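Local coordinates for protein proline dehydrogenase (Bradyrhizobium japonicum USDA 110, PDB 3HAZ) that probably oxidises proline to glutamate in two steps, using FAD in its proline dehydrogenase section and NAD in its aldehyde dehydrogenase section, at residues G703-K706 / S707-Y710; V478-P481 / A482-R486. One frame throughout, in Å; residues are numbered along the deposited sequence.

Contact 1: residues G703-K706 / S707-Y710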
ATOM      1  N   GLY A 703      12.462  36.776 -15.286  1.00 35.42           N
ATOM      2  CA  GLY A 703      11.445  36.275 -16.194  1.00 36.36           C
ATOM      3  C   GLY A 703      10.101  36.970 -16.123  1.00 33.94           C
ATOM      4  O   GLY A 703       9.183  36.617 -16.863  1.00 29.64           O
ATOM      5  N   ILE A 704       9.965  37.948 -15.233  1.00 30.08           N
ATOM      6  CA  ILE A 704       8.751  38.757 -15.203  1.00 28.58           C
ATOM      7  C   ILE A 704       8.762  39.744 -16.370  1.00 31.83           C
ATOM      8  O   ILE A 704       9.678  40.559 -16.489  1.00 31.16           O
ATOM      9  CB  ILE A 704       8.618  39.537 -13.887  1.00 30.15           C
ATOM     10  CG1 ILE A 704       8.708  38.583 -12.690  1.00 23.66           C
ATOM     11  CG2 ILE A 704       7.309  40.316 -13.868  1.00 30.62           C
ATOM     12  CD1 ILE A 704       7.662  37.488 -12.699  1.00 21.55           C
ATOM     13  N   PRO A 705       7.748  39.665 -17.248  1.00 34.90           N
ATOM     14  CA  PRO A 705       7.662  40.576 -18.397  1.00 35.49           C
ATOM     15  C   PRO A 705       7.603  42.048 -17.988  1.00 31.26           C
ATOM     16  O   PRO A 705       6.978  42.392 -16.985  1.00 30.69           O
ATOM     17  CB  PRO A 705       6.348  40.165 -19.075  1.00 41.28           C
ATOM     18  CG  PRO A 705       6.146  38.735 -18.668  1.00 42.71           C
ATOM     19  CD  PRO A 705       6.678  38.651 -17.263  1.00 33.46           C
ATOM     20  N   LYS A 706       8.251  42.903 -18.773  1.00 30.33           N
ATOM     21  CA  LYS A 706       8.220  44.342 -18.535  1.00 38.82           C
ATOM     22  C   LYS A 706       6.783  44.858 -18.497  1.00 35.92           C
ATOM     23  O   LYS A 706       6.493  45.847 -17.828  1.00 34.00           O
ATOM     24  CB  LYS A 706       8.995  45.089 -19.627  1.00 46.41           C
ATOM     25  CG  LYS A 706      10.479  44.759 -19.718  1.00 46.09           C
ATOM     26  CD  LYS A 706      11.229  45.232 -18.492  1.00 48.85           C
ATOM     27  CE  LYS A 706      12.703  45.438 -18.790  1.00 47.33           C
ATOM     28  NZ  LYS A 706      12.949  46.748 -19.461  1.00 49.39           N
ATOM     29  N   SER A 707       5.888  44.189 -19.223  1.00 35.22           N
ATOM     30  CA  SER A 707       4.495  44.618 -19.304  1.00 34.15           C
ATOM     31  C   SER A 707       3.657  44.162 -18.108  1.00 34.80           C
ATOM     32  O   SER A 707       2.502  44.562 -17.972  1.00 32.31           O
ATOM     33  CB  SER A 707       3.858  44.128 -20.608  1.00 32.95           C
ATOM     34  OG  SER A 707       4.024  42.729 -20.751  1.00 33.94           O
ATOM     35  N   ALA A 708       4.242  43.336 -17.243  1.00 31.63           N
ATOM     36  CA  ALA A 708       3.516  42.800 -16.095  1.00 30.71           C
ATOM     37  C   ALA A 708       3.855  43.516 -14.786  1.00 31.14           C
ATOM     38  O   ALA A 708       3.152  43.358 -13.790  1.00 29.29           O
ATOM     39  CB  ALA A 708       3.772  41.301 -15.955  1.00 26.44           C
ATOM     40  N   LEU A 709       4.927  44.303 -14.790  1.00 31.04           N
ATOM     41  CA  LEU A 709       5.422  44.905 -13.552  1.00 31.87           C
ATOM     42  C   LEU A 709       6.023  46.292 -13.762  1.00 31.51           C
ATOM     43  O   LEU A 709       7.017  46.438 -14.474  1.00 32.11           O
ATOM     44  CB  LEU A 709       6.468  43.988 -12.904  1.00 27.23           C
ATOM     45  CG  LEU A 709       7.183  44.524 -11.658  1.00 33.37           C
ATOM     46  CD1 LEU A 709       6.200  44.734 -10.510  1.00 29.53           C
ATOM     47  CD2 LEU A 709       8.308  43.582 -11.237  1.00 27.83           C
ATOM     48  N   TYR A 710       5.430  47.300 -13.125  1.00 31.95           N
ATOM     49  CA  TYR A 710       5.928  48.670 -13.217  1.00 32.50           C
ATOM     50  C   TYR A 710       6.205  49.280 -11.848  1.00 38.22           C
ATOM     51  O   TYR A 710       5.420  49.120 -10.915  1.00 40.28           O
ATOM     52  CB  TYR A 710       4.944  49.559 -13.991  1.00 29.55           C
ATOM     53  CG  TYR A 710       4.778  49.143 -15.433  1.00 37.50           C
ATOM     54  CD1 TYR A 710       3.958  48.076 -15.774  1.00 39.47           C
ATOM     55  CD2 TYR A 710       5.449  49.806 -16.452  1.00 38.33           C
ATOM     56  CE1 TYR A 710       3.804  47.686 -17.089  1.00 37.97           C
ATOM     57  CE2 TYR A 710       5.304  49.417 -17.779  1.00 40.78           C
ATOM     58  CZ  TYR A 710       4.478  48.355 -18.086  1.00 41.59           C
ATOM     59  OH  TYR A 710       4.323  47.953 -19.395  1.00 47.78           O
TER
HETATM   60  O   HOH W   1       7.859  47.897 -16.777  1.00 35.03           O
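Pro705 O accepts the N-H of Ala708 at 2.9 Å (Ala708 N to Pro705 O), closing a type I beta turn with Lys706 and Ser707 at its corners. The side chains follow the bend. Ala708 CB packs on the proline ring, 4.1 Å from Pro705 CD. Ser707 OG lies 3.8 Å from Pro705 CB. Its chi1 of 54° sets OG between the backbone N and the carbonyl carbon. Beyond the turn, Ile704 meets Leu709 obliquely, with Ile704 CG2 3.9 Å from Leu709 CB. This methyl branch lies anti to the backbone N of Ile704, and it also reaches the methyl of Ala708.

The polar side of the turn is bridged by a water. It donates to Lys706 O at 2.7 Å and to Leu709 O at 2.9 Å, joining two carbonyls that have no donor for each other. Tyr710 lays a ring face against this group. Lys706 O sits over the rim of the ring, 3.2 Å from Tyr710 CZ, and the water lies over the same face. The Tyr710 side chain also touches Ala558 of helix 549-567. Replacing this tyrosine by alanine would probably leave the bridging water and Lys706 O without their ring cover and open a gap beside Ala558.

The turn joins helix 689-702, closed by a Schellman motif with Gly703 just after its last turn, to strand 709-711. Together with strand 679-683 they form a beta-alpha-beta crossover, and Tyr710 bonds through its backbone to Val680 and Ala682. Trp566 of helix 549-567 covers Ile704, Pro705 and Ala708, while Leu709 packs on Leu699 of helix 689-702 and on Val670 of helix 664-675.

Contact 2: residues V478-P481 / A482-R486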
ATOM      1  N   VAL A 478      16.838  -2.737  29.483  1.00 32.23           N
ATOM      2  CA  VAL A 478      18.015  -2.710  28.623  1.00 34.67           C
ATOM      3  C   VAL A 478      19.063  -3.676  29.148  1.00 32.01           C
ATOM      4  O   VAL A 478      19.594  -3.477  30.238  1.00 27.59           O
ATOM      5  CB  VAL A 478      18.624  -1.294  28.544  1.00 31.75           C
ATOM      6  CG1 VAL A 478      19.867  -1.301  27.666  1.00 20.50           C
ATOM      7  CG2 VAL A 478      17.588  -0.295  28.024  1.00 37.61           C
ATOM      8  N   PRO A 479      19.358  -4.730  28.374  1.00 32.77           N
ATOM      9  CA  PRO A 479      20.313  -5.762  28.788  1.00 34.97           C
ATOM     10  C   PRO A 479      21.722  -5.197  28.847  1.00 41.14           C
ATOM     11  O   PRO A 479      22.055  -4.306  28.070  1.00 36.37           O
ATOM     12  CB  PRO A 479      20.224  -6.807  27.664  1.00 34.51           C
ATOM     13  CG  PRO A 479      18.976  -6.475  26.902  1.00 36.49           C
ATOM     14  CD  PRO A 479      18.795  -5.000  27.041  1.00 38.47           C
ATOM     15  N   VAL A 480      22.539  -5.712  29.758  1.00 38.62           N
ATOM     16  CA  VAL A 480      23.921  -5.272  29.867  1.00 31.58           C
ATOM     17  C   VAL A 480      24.657  -5.298  28.519  1.00 35.48           C
ATOM     18  O   VAL A 480      25.337  -4.334  28.164  1.00 34.52           O
ATOM     19  CB  VAL A 480      24.691  -6.093  30.913  1.00 31.46           C
ATOM     20  CG1 VAL A 480      26.173  -5.738  30.889  1.00 27.12           C
ATOM     21  CG2 VAL A 480      24.097  -5.867  32.302  1.00 34.54           C
ATOM     22  N   PRO A 481      24.516  -6.392  27.756  1.00 43.26           N
ATOM     23  CA  PRO A 481      25.242  -6.437  26.481  1.00 48.15           C
ATOM     24  C   PRO A 481      24.877  -5.286  25.540  1.00 42.94           C
ATOM     25  O   PRO A 481      25.711  -4.885  24.729  1.00 46.26           O
ATOM     26  CB  PRO A 481      24.819  -7.786  25.892  1.00 47.03           C
ATOM     27  CG  PRO A 481      24.465  -8.616  27.095  1.00 46.39           C
ATOM     28  CD  PRO A 481      23.803  -7.653  28.028  1.00 42.63           C
ATOM     29  N   ALA A 482      23.663  -4.757  25.660  1.00 37.73           N
ATOM     30  CA  ALA A 482      23.227  -3.635  24.832  1.00 45.10           C
ATOM     31  C   ALA A 482      23.998  -2.346  25.138  1.00 42.09           C
ATOM     32  O   ALA A 482      24.276  -1.543  24.245  1.00 38.59           O
ATOM     33  CB  ALA A 482      21.730  -3.406  24.994  1.00 40.76           C
ATOM     34  N   LEU A 483      24.326  -2.145  26.408  1.00 38.49           N
ATOM     35  CA  LEU A 483      25.084  -0.972  26.819  1.00 34.22           C
ATOM     36  C   LEU A 483      26.527  -1.089  26.345  1.00 36.55           C
ATOM     37  O   LEU A 483      27.284  -0.116  26.383  1.00 40.60           O
ATOM     38  CB  LEU A 483      25.041  -0.828  28.339  1.00 30.18           C
ATOM     39  CG  LEU A 483      23.642  -0.807  28.960  1.00 29.40           C
ATOM     40  CD1 LEU A 483      23.725  -1.014  30.458  1.00 35.40           C
ATOM     41  CD2 LEU A 483      22.917   0.496  28.639  1.00 29.46           C
ATOM     42  N   LEU A 484      26.890  -2.282  25.883  1.00 28.15           N
ATOM     43  CA  LEU A 484      28.276  -2.605  25.553  1.00 28.33           C
ATOM     44  C   LEU A 484      28.558  -2.633  24.056  1.00 29.30           C
ATOM     45  O   LEU A 484      29.675  -2.940  23.633  1.00 29.25           O
ATOM     46  CB  LEU A 484      28.653  -3.956  26.158  1.00 31.06           C
ATOM     47  CG  LEU A 484      28.771  -3.981  27.679  1.00 40.97           C
ATOM     48  CD1 LEU A 484      29.404  -5.284  28.141  1.00 43.66           C
ATOM     49  CD2 LEU A 484      29.586  -2.788  28.144  1.00 39.03           C
ATOM     50  N   GLN A 485      27.543  -2.335  23.256  1.00 29.09           N
ATOM     51  CA  GLN A 485      27.718  -2.290  21.813  1.00 37.95           C
ATOM     52  C   GLN A 485      28.795  -1.271  21.476  1.00 40.23           C
ATOM     53  O   GLN A 485      28.748  -0.133  21.949  1.00 35.30           O
ATOM     54  CB  GLN A 485      26.409  -1.887  21.133  1.00 46.53           C
ATOM     55  CG  GLN A 485      26.492  -1.811  19.615  1.00 53.33           C
ATOM     56  CD  GLN A 485      25.450  -0.880  19.017  1.00 59.51           C
ATOM     57  OE1 GLN A 485      24.871  -1.168  17.967  1.00 60.89           O
ATOM     58  NE2 GLN A 485      25.204   0.246  19.687  1.00 53.48           N
ATOM     59  N   ARG A 486      29.769  -1.671  20.669  1.00 36.53           N
ATOM     60  CA  ARG A 486      30.786  -0.722  20.233  1.00 38.24           C
ATOM     61  C   ARG A 486      30.217   0.280  19.226  1.00 39.00           C
ATOM     62  O   ARG A 486      29.407  -0.081  18.369  1.00 33.64           O
ATOM     63  CB  ARG A 486      32.013  -1.443  19.675  1.00 42.86           C
ATOM     64  CG  ARG A 486      33.120  -1.665  20.709  1.00 52.79           C
ATOM     65  CD  ARG A 486      32.572  -2.163  22.043  1.00 51.56           C
ATOM     66  NE  ARG A 486      33.553  -2.958  22.781  1.00 55.66           N
ATOM     67  CZ  ARG A 486      33.245  -3.824  23.745  1.00 56.47           C
ATOM     68  NH1 ARG A 486      31.979  -4.007  24.092  1.00 56.54           N
ATOM     69  NH2 ARG A 486      34.200  -4.510  24.361  1.00 54.06           N
TER
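Val478 and Leu483 touch across a single short helical turn, 480-483, whose backbone bonds have the three-residue spacing of a 3-10 helix. Ala482 N gives its hydrogen to Pro479 O at 2.9 Å. Leu484 N does the same to Pro481 O, and a weak bond joins Leu483 N to Val480 O.

Leu483 can be followed outward. Its CB rests 3.5 Å from Val480 O. Its CG lies 3.9 Å from Pro479 O. CD2 then meets Val478 CG1 at 3.7 Å, and the two side chains cross at about a right angle. The same Val478 methyl, anti to its own backbone N (chi1 179°), also touches Ala482 CB. Leu483 further packs on Phe469, an FAD-binding residue, which places this turn beside the flavin site. On another flank, Pro479, Val480 and Pro481 pack on Lys147 and Arg148 of the second subunit.

Leu484 leans on helix 33-50. Arg486 reaches the same helix with a salt bridge from NE to Glu36, and its NH1 bonds Leu484 O at 2.6 Å, in the carbonyl plane.

In the fold
Contact 2 comes first along the chain and closes before contact 1 opens. Their centres are 65 Å apart, and their nearest atoms about 52 Å apart, so the two do not touch. They share no helix, strand or sheet. Contact 2 lies close to the FAD, against helices 33-50 and 469-473, and meets a second subunit. Contact 1 lies in the aldehyde dehydrogenase part, at the start of strand 709-711, which pairs in parallel with strand 679-683. The side chain of Tyr710 is about 10 Å from that of Lys683, which binds NAD. Each contact thus belongs to a different catalytic part of one bifunctional chain.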